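Local structure of protein yesU (Bacillus subtilis, 1OQ1) at residues 121-125 with 204-208; 56-61 with 195-200. The protein is of unknown function but has a galectin-like fold related to concanavalin-type lectins and glycosidases, so a carbohydrate-related role is possible though unproven. All blocks are in the same frame, centred on the assembly; numbering follows the deposited sequence.

Contact 1: 121-125 with 204-208; sequences RRKYA and QMAPM
Lys123 lays its side chain across the selenomethionine Met205 at about a right angle and ends on the carbonyl of Ala206, at one end of the seven-stranded sheet of a galectin-like beta-sandwich. Strands 112-122 and 199-205 are not neighbours in this sheet: strand 76-86 runs between them, and the chain beyond their ends meets near the start of that strand, with the CA atoms of Lys123 and Met205 7.1 Å apart. Lys123 starts with CG anti to the backbone N (chi1 169°), bends at chi2 and then runs straight, which brings NZ to 2.8 Å from Ala206 O. The ammonium meets this oxygen at a C=O...N angle of 141° and tilted out of the carbonyl plane. Glu48 is a second, long and weak ionic partner of NZ. Ala206 O projects from a type VI turn, in which the peptide bond before Pro207 is cis and Met208 N closes back on Met205 O, while Ala206 N donates to His50 ND1. Lys123 CG also sits 3.5 Å above the centre of one face of the Tyr124 ring, while Met205 SE approaches the same CG from another side, at 4.0 Å, roughly at right angles to the direction of the ring. Tyr124 is the N-cap of helix 125-128, and its backbone N bonds to Glu127 OE1. Bent at chi3, Met205 brings its methyl obliquely toward the hydroxyl end of the tyrosine, CE lying 3.6 Å from Tyr124 OH.

Contact 2: 56-61 with 195-200; sequences PETFPD and LTKGKI
A single antiparallel bridge pairs Phe59 with Gly198 where the chain passes from strand 51-54 of one sheet of the sandwich to strand 63-73 of the other, beside the start of strand 199-205. It is a hydrogen-bonded pair: Phe59 N gives to Gly198 O at 2.9 Å from above the carbonyl plane, and Gly198 N returns a bond of the same length to Phe59 O, this time in the plane. Two waters extend the pairing, one bridging Ile200 N and Glu57 O, the other Pro60 O and Thr196 O. On the inner side, the Ile200 methyl CD1 reaches Phe59 CD1 at 3.6 Å, the two side chains crossing at about a right angle. Phe59 also packs edge-to-face on Tyr12 and touches Val217, while Ile200 touches Phe215, so both reach the opposing sheet. Lys199, which also touches Leu92 and Phe93, starts with CG beside its backbone N (chi1 -46°), bends at chi2 (-69°) and then runs straight back to the loop, where NZ donates to Pro56 O and to Thr58 OG1, each at 2.7 Å. Beyond the bridge, Asp61 OD2 lies against Thr196 CA, and Asp61 OD1 forms a salt bridge with Lys167, which also bonds to Leu195 O. Asp91 adds a salt bridge to Lys199 NZ, so three oxygens grip the ammonium of this buried lysine, and the carboxylate would probably stabilise its positive charge.

Contacts 1 and 2 lie at the two ends of strand 199-205, their centres about 26 Å apart and on opposite sides of the centre of the chain. Residues 195-200 lead into the strand and 204-208 lead out of it, and no other touch joins the two contacts. Along the chain the segments alternate: 56-61, 121-125, 195-200, 204-208. Within its sheet, strand 199-205 lies between 51-54 and 76-86. Contact 2 ties its start to the loop that crosses to the other sheet, whereas contact 1 ties its end to the chain leaving strand 112-122. One late strand is thus fastened at both ends to earlier parts of the sandwich.

Contact 1: 121-125 with 204-208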
loop_
_atom_site.group_PDB
_atom_site.type_symbol
_atom_site.label_atom_id
_atom_site.label_comp_id
_atom_site.label_asym_id
_atom_site.label_seq_id
_atom_site.Cartn_x
_atom_site.Cartn_y
_atom_site.Cartn_z
ATOM N N ARG A 121 -0.730 11.706 2.834
ATOM C CA ARG A 121 -2.158 11.974 2.955
ATOM C C ARG A 121 -2.322 13.475 2.783
ATOM O O ARG A 121 -2.260 14.225 3.757
ATOM C CB ARG A 121 -2.652 11.539 4.335
ATOM C CG ARG A 121 -2.275 10.109 4.689
ATOM C CD ARG A 121 -2.727 9.737 6.094
ATOM N NE ARG A 121 -4.182 9.732 6.222
ATOM C CZ ARG A 121 -4.887 10.624 6.910
ATOM N NH1 ARG A 121 -4.284 11.620 7.552
ATOM N NH2 ARG A 121 -6.207 10.513 6.962
ATOM N N ARG A 122 -2.519 13.908 1.539
ATOM C CA ARG A 122 -2.637 15.329 1.239
ATOM C C ARG A 122 -3.832 15.665 0.340
ATOM O O ARG A 122 -3.776 16.616 -0.436
ATOM C CB ARG A 122 -1.349 15.813 0.554
ATOM C CG ARG A 122 -0.052 15.256 1.149
ATOM C CD ARG A 122 0.217 15.766 2.565
ATOM N NE ARG A 122 1.267 14.976 3.210
ATOM C CZ ARG A 122 2.570 15.139 3.009
ATOM N NH1 ARG A 122 3.012 16.081 2.184
ATOM N NH2 ARG A 122 3.436 14.333 3.615
ATOM N N LYS A 123 -4.907 14.892 0.446
ATOM C CA LYS A 123 -6.095 15.121 -0.371
ATOM C C LYS A 123 -6.957 16.267 0.158
ATOM O O LYS A 123 -7.422 17.105 -0.615
ATOM C CB LYS A 123 -6.931 13.835 -0.445
ATOM C CG LYS A 123 -8.329 13.994 -1.047
ATOM C CD LYS A 123 -8.291 14.413 -2.515
ATOM C CE LYS A 123 -9.707 14.541 -3.068
ATOM N NZ LYS A 123 -9.728 14.881 -4.518
ATOM N N TYR A 124 -7.159 16.304 1.474
ATOM C CA TYR A 124 -7.990 17.334 2.099
ATOM C C TYR A 124 -7.199 18.286 2.992
ATOM O O TYR A 124 -6.129 17.940 3.489
ATOM C CB TYR A 124 -9.102 16.666 2.913
ATOM C CG TYR A 124 -9.990 15.753 2.095
ATOM C CD1 TYR A 124 -10.845 16.271 1.119
ATOM C CD2 TYR A 124 -9.967 14.369 2.286
ATOM C CE1 TYR A 124 -11.659 15.431 0.351
ATOM C CE2 TYR A 124 -10.775 13.522 1.524
ATOM C CZ TYR A 124 -11.617 14.060 0.560
ATOM O OH TYR A 124 -12.418 13.224 -0.186
ATOM N N ALA A 125 -7.740 19.483 3.204
ATOM C CA ALA A 125 -7.082 20.488 4.034
ATOM C C ALA A 125 -6.729 19.956 5.419
ATOM O O ALA A 125 -5.626 20.186 5.918
ATOM C CB ALA A 125 -7.969 21.719 4.165
ATOM N N GLN A 204 -4.661 5.212 -4.857
ATOM C CA GLN A 204 -4.433 6.641 -4.941
ATOM C C GLN A 204 -5.780 7.327 -4.974
ATOM O O GLN A 204 -6.737 6.799 -5.542
ATOM C CB GLN A 204 -3.674 7.036 -6.212
ATOM C CG GLN A 204 -2.220 6.611 -6.261
ATOM C CD GLN A 204 -1.450 7.322 -7.366
ATOM O OE1 GLN A 204 -2.029 8.052 -8.180
ATOM N NE2 GLN A 204 -0.142 7.109 -7.403
HETATM N N MSE A 205 -5.853 8.487 -4.335
HETATM C CA MSE A 205 -7.064 9.287 -4.365
HETATM C C MSE A 205 -6.723 10.361 -5.385
HETATM O O MSE A 205 -5.669 10.993 -5.288
HETATM C CB MSE A 205 -7.346 9.937 -3.010
HETATM C CG MSE A 205 -7.938 9.005 -1.972
HETATM SE SE MSE A 205 -8.607 9.998 -0.451
HETATM C CE MSE A 205 -10.365 10.459 -1.138
ATOM N N ALA A 206 -7.585 10.540 -6.379
ATOM C CA ALA A 206 -7.355 11.552 -7.402
ATOM C C ALA A 206 -7.346 12.908 -6.710
ATOM O O ALA A 206 -7.996 13.077 -5.677
ATOM C CB ALA A 206 -8.462 11.500 -8.442
ATOM N N PRO A 207 -6.654 13.907 -7.288
ATOM C CA PRO A 207 -5.878 13.886 -8.533
ATOM C C PRO A 207 -4.384 13.596 -8.370
ATOM O O PRO A 207 -3.547 14.147 -9.095
ATOM C CB PRO A 207 -6.119 15.276 -9.089
ATOM C CG PRO A 207 -6.040 16.101 -7.854
ATOM C CD PRO A 207 -6.844 15.295 -6.831
HETATM N N MSE A 208 -4.058 12.723 -7.427
HETATM C CA MSE A 208 -2.677 12.345 -7.155
HETATM C C MSE A 208 -1.894 11.929 -8.399
HETATM O O MSE A 208 -2.416 11.246 -9.278
HETATM C CB MSE A 208 -2.663 11.181 -6.159
HETATM C CG MSE A 208 -1.282 10.723 -5.705
HETATM SE SE MSE A 208 -0.545 11.921 -4.396
HETATM C CE MSE A 208 1.334 11.840 -4.890
#

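Contact 2: 56-61 with 195-200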
loop_
_atom_site.group_PDB
_atom_site.type_symbol
_atom_site.label_atom_id
_atom_site.label_comp_id
_atom_site.label_asym_id
_atom_site.label_seq_id
_atom_site.Cartn_x
_atom_site.Cartn_y
_atom_site.Cartn_z
ATOM N N PRO A 56 -1.069 -9.184 -9.008
ATOM C CA PRO A 56 -1.833 -10.437 -8.959
ATOM C C PRO A 56 -1.335 -11.557 -8.049
ATOM O O PRO A 56 -2.080 -12.495 -7.759
ATOM C CB PRO A 56 -1.850 -10.870 -10.420
ATOM C CG PRO A 56 -0.471 -10.477 -10.874
ATOM C CD PRO A 56 -0.288 -9.087 -10.255
ATOM N N GLU A 57 -0.085 -11.465 -7.608
ATOM C CA GLU A 57 0.518 -12.500 -6.769
ATOM C C GLU A 57 0.067 -12.540 -5.316
ATOM O O GLU A 57 -0.076 -11.507 -4.669
ATOM C CB GLU A 57 2.043 -12.353 -6.788
ATOM C CG GLU A 57 2.634 -12.309 -8.178
ATOM C CD GLU A 57 2.477 -13.621 -8.908
ATOM O OE1 GLU A 57 2.457 -13.607 -10.156
ATOM O OE2 GLU A 57 2.385 -14.668 -8.230
ATOM N N THR A 58 -0.157 -13.746 -4.806
ATOM C CA THR A 58 -0.526 -13.901 -3.407
ATOM C C THR A 58 0.796 -14.033 -2.664
ATOM O O THR A 58 1.594 -14.930 -2.960
ATOM C CB THR A 58 -1.349 -15.179 -3.148
ATOM O OG1 THR A 58 -2.615 -15.081 -3.807
ATOM C CG2 THR A 58 -1.576 -15.367 -1.652
ATOM N N PHE A 59 1.048 -13.134 -1.721
ATOM C CA PHE A 59 2.280 -13.209 -0.954
ATOM C C PHE A 59 2.028 -13.848 0.400
ATOM O O PHE A 59 0.939 -13.744 0.959
ATOM C CB PHE A 59 2.882 -11.812 -0.781
ATOM C CG PHE A 59 3.259 -11.158 -2.079
ATOM C CD1 PHE A 59 2.446 -10.184 -2.646
ATOM C CD2 PHE A 59 4.411 -11.551 -2.756
ATOM C CE1 PHE A 59 2.771 -9.606 -3.871
ATOM C CE2 PHE A 59 4.744 -10.980 -3.981
ATOM C CZ PHE A 59 3.920 -10.004 -4.539
ATOM N N PRO A 60 3.033 -14.546 0.938
ATOM C CA PRO A 60 2.880 -15.194 2.240
ATOM C C PRO A 60 3.037 -14.189 3.376
ATOM O O PRO A 60 3.327 -13.011 3.149
ATOM C CB PRO A 60 4.002 -16.221 2.236
ATOM C CG PRO A 60 5.096 -15.471 1.519
ATOM C CD PRO A 60 4.347 -14.860 0.347
ATOM N N ASP A 61 2.823 -14.661 4.597
ATOM C CA ASP A 61 2.992 -13.820 5.770
ATOM C C ASP A 61 4.505 -13.823 6.004
ATOM O O ASP A 61 5.217 -14.636 5.412
ATOM C CB ASP A 61 2.272 -14.450 6.962
ATOM C CG ASP A 61 2.076 -13.483 8.111
ATOM O OD1 ASP A 61 2.640 -12.364 8.073
ATOM O OD2 ASP A 61 1.354 -13.855 9.059
ATOM N N LEU A 195 -4.271 -11.116 10.373
ATOM C CA LEU A 195 -4.269 -11.391 8.939
ATOM C C LEU A 195 -2.901 -11.964 8.585
ATOM O O LEU A 195 -1.897 -11.613 9.203
ATOM C CB LEU A 195 -4.550 -10.118 8.140
ATOM C CG LEU A 195 -5.920 -9.498 8.440
ATOM C CD1 LEU A 195 -6.178 -8.329 7.496
ATOM C CD2 LEU A 195 -7.005 -10.563 8.286
ATOM N N THR A 196 -2.856 -12.841 7.592
ATOM C CA THR A 196 -1.597 -13.476 7.233
ATOM C C THR A 196 -1.125 -13.201 5.810
ATOM O O THR A 196 -0.413 -12.227 5.567
ATOM C CB THR A 196 -1.685 -15.005 7.472
ATOM O OG1 THR A 196 -2.758 -15.560 6.696
ATOM C CG2 THR A 196 -1.943 -15.294 8.952
ATOM N N LYS A 197 -1.524 -14.063 4.878
ATOM C CA LYS A 197 -1.132 -13.938 3.476
ATOM C C LYS A 197 -2.149 -13.132 2.677
ATOM O O LYS A 197 -3.238 -12.834 3.166
ATOM C CB LYS A 197 -1.001 -15.330 2.855
ATOM C CG LYS A 197 -2.301 -16.114 2.872
ATOM C CD LYS A 197 -2.139 -17.509 2.292
ATOM C CE LYS A 197 -3.453 -18.271 2.353
ATOM N NZ LYS A 197 -3.318 -19.663 1.837
ATOM N N GLY A 198 -1.797 -12.783 1.443
ATOM C CA GLY A 198 -2.721 -12.023 0.616
ATOM C C GLY A 198 -2.084 -11.180 -0.472
ATOM O O GLY A 198 -0.869 -11.199 -0.666
ATOM N N LYS A 199 -2.911 -10.425 -1.184
ATOM C CA LYS A 199 -2.423 -9.579 -2.263
ATOM C C LYS A 199 -1.965 -8.222 -1.738
ATOM O O LYS A 199 -2.348 -7.800 -0.644
ATOM C CB LYS A 199 -3.523 -9.331 -3.297
ATOM C CG LYS A 199 -4.311 -10.553 -3.734
ATOM C CD LYS A 199 -3.490 -11.524 -4.554
ATOM C CE LYS A 199 -4.396 -12.612 -5.140
ATOM N NZ LYS A 199 -3.623 -13.662 -5.863
ATOM N N ILE A 200 -1.151 -7.548 -2.544
ATOM C CA ILE A 200 -0.661 -6.211 -2.232
ATOM C C ILE A 200 -1.178 -5.295 -3.342
ATOM O O ILE A 200 -1.115 -5.646 -4.523
ATOM C CB ILE A 200 0.877 -6.158 -2.209
ATOM C CG1 ILE A 200 1.394 -6.966 -1.015
ATOM C CG2 ILE A 200 1.344 -4.702 -2.138
ATOM C CD1 ILE A 200 2.891 -7.085 -0.953
HETATM O O HOH W 1 -0.179 -8.928 -4.821
HETATM O O HOH W 2 1.322 -11.017 3.638
#